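Local coordinates for protein UDP-glucose 6-dehydrogenase (Pyrobaculum islandicum, PDB 3VTF) that probably oxidises UDP-glucose to UDP-glucuronate, using two molecules of NAD(+) in the single step that makes the product, at residues A[358-363]-A[382-387]. Numbering follows the deposited sequence.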
loop_
_atom_site.group_PDB
_atom_site.type_symbol
_atom_site.label_atom_id
_atom_site.label_comp_id
_atom_site.label_asym_id
_atom_site.label_seq_id
_atom_site.Cartn_x
_atom_site.Cartn_y
_atom_site.Cartn_z
ATOM N N VAL A 358 16.457 13.966 15.097
ATOM C CA VAL A 358 16.017 15.372 15.305
ATOM C C VAL A 358 16.939 16.099 16.338
ATOM O O VAL A 358 17.327 17.230 16.084
ATOM C CB VAL A 358 14.518 15.459 15.668
ATOM C CG1 VAL A 358 14.186 16.851 16.190
ATOM C CG2 VAL A 358 13.701 15.155 14.386
ATOM N N ALA A 359 17.288 15.451 17.448
ATOM C CA ALA A 359 18.213 16.057 18.454
ATOM C C ALA A 359 19.526 16.450 17.752
ATOM O O ALA A 359 19.984 17.602 17.863
ATOM C CB ALA A 359 18.470 15.104 19.641
ATOM N N ARG A 360 20.079 15.536 16.958
ATOM C CA ARG A 360 21.326 15.845 16.217
ATOM C C ARG A 360 21.173 16.991 15.266
ATOM O O ARG A 360 21.997 17.946 15.242
ATOM C CB ARG A 360 21.810 14.642 15.424
ATOM C CG ARG A 360 22.317 13.489 16.261
ATOM C CD ARG A 360 23.047 12.528 15.291
ATOM N NE ARG A 360 23.353 11.235 15.920
ATOM C CZ ARG A 360 22.670 10.104 15.695
ATOM N NH1 ARG A 360 21.633 10.062 14.846
ATOM N NH2 ARG A 360 22.995 9.006 16.336
ATOM N N LEU A 361 20.097 16.980 14.491
ATOM C CA LEU A 361 19.885 18.149 13.623
ATOM C C LEU A 361 19.777 19.457 14.416
ATOM O O LEU A 361 20.205 20.529 13.966
ATOM C CB LEU A 361 18.617 18.010 12.702
ATOM C CG LEU A 361 18.726 16.814 11.702
ATOM C CD1 LEU A 361 17.333 16.370 11.142
ATOM C CD2 LEU A 361 19.662 17.177 10.575
ATOM N N LEU A 362 19.077 19.406 15.538
ATOM C CA LEU A 362 18.950 20.619 16.350
ATOM C C LEU A 362 20.357 21.066 16.830
ATOM O O LEU A 362 20.669 22.262 16.812
ATOM C CB LEU A 362 18.013 20.347 17.522
ATOM C CG LEU A 362 16.497 20.169 17.122
ATOM C CD1 LEU A 362 15.823 19.818 18.423
ATOM C CD2 LEU A 362 15.916 21.444 16.491
ATOM N N LEU A 363 21.144 20.115 17.325
ATOM C CA LEU A 363 22.512 20.373 17.807
ATOM C C LEU A 363 23.370 21.002 16.761
ATOM O O LEU A 363 23.930 22.054 16.998
ATOM C CB LEU A 363 23.177 19.125 18.319
ATOM C CG LEU A 363 22.672 18.615 19.648
ATOM C CD1 LEU A 363 23.275 17.235 19.903
ATOM C CD2 LEU A 363 22.900 19.591 20.805
ATOM N N ALA A 382 23.809 6.687 25.784
ATOM C CA ALA A 382 24.851 5.865 25.122
ATOM C C ALA A 382 25.218 6.442 23.772
ATOM O O ALA A 382 26.350 6.340 23.370
ATOM C CB ALA A 382 24.448 4.402 24.986
ATOM N N VAL A 383 24.250 7.063 23.081
ATOM C CA VAL A 383 24.472 7.641 21.782
ATOM C C VAL A 383 24.769 9.147 21.786
ATOM O O VAL A 383 25.649 9.597 21.059
ATOM C CB VAL A 383 23.307 7.308 20.780
ATOM C CG1 VAL A 383 23.552 8.004 19.439
ATOM C CG2 VAL A 383 23.197 5.800 20.594
ATOM N N LEU A 384 24.020 9.933 22.555
ATOM C CA LEU A 384 24.169 11.381 22.531
ATOM C C LEU A 384 25.130 11.925 23.618
ATOM O O LEU A 384 25.515 13.088 23.558
ATOM C CB LEU A 384 22.785 12.029 22.725
ATOM C CG LEU A 384 21.818 11.732 21.577
ATOM C CD1 LEU A 384 20.403 12.042 22.048
ATOM C CD2 LEU A 384 22.164 12.609 20.401
ATOM N N GLY A 385 25.487 11.101 24.602
ATOM C CA GLY A 385 26.304 11.555 25.756
ATOM C C GLY A 385 25.806 12.882 26.348
ATOM O O GLY A 385 24.586 13.170 26.413
ATOM N N ASP A 386 26.757 13.718 26.749
ATOM C CA ASP A 386 26.439 14.979 27.380
ATOM C C ASP A 386 26.074 16.086 26.364
ATOM O O ASP A 386 26.007 17.268 26.724
ATOM C CB ASP A 386 27.654 15.435 28.218
ATOM C CG ASP A 386 28.942 15.547 27.372
ATOM O OD1 ASP A 386 29.097 16.504 26.559
ATOM O OD2 ASP A 386 29.798 14.652 27.501
ATOM N N SER A 387 25.893 15.763 25.084
ATOM C CA SER A 387 25.570 16.843 24.149
ATOM C C SER A 387 24.111 17.413 24.358
ATOM O O SER A 387 23.800 18.532 23.924
ATOM C CB SER A 387 25.812 16.418 22.711
ATOM O OG SER A 387 24.835 15.470 22.299
#
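Val383 meets the tip of Arg360 at the exposed border of the contact: its methyl CG1 lies 3.3 Å from NH2 of Arg360, obliquely to the guanidinium plane, and the two side chains cross at about a right angle. CG1 stands anti to the backbone N of Val383 (chi1 177°), while the arginine chain runs extended from CG to NE to arrive there. The charge of Arg360 is answered elsewhere, by a salt bridge from NH1 to Glu357. Leu384 follows, its two methyls divided between neighbours on helix 354-364: CD1 packs 4.3 Å from CB of the buried Ala359, and CD2 lies 4.2 Å from CG of Arg360. Gly385, with positive phi, is the first residue to leave helical backbone angles. Two residues on, OG of Ser387 lies 3.4 Å from CD1 of Leu363, whose CD2 approaches the backbone O of Ser387. The serine hydroxyl donates to a lone pair of Leu384 O at 2.8 Å, in the carbonyl plane; Ser387 N bonds to the same oxygen, consistent with a well-defined turn. Leu363 also touches Val369 of strand 368-372 and Val388. Methyl groups thus meet apolar and polar atoms alike, with no hydrogen bond across, where helix 354-364 faces helix 377-384 and the residues after it: the helices of two consecutive beta-alpha-beta crossovers, side by side on the parallel sheet of the Rossmann-like UDP-binding domain.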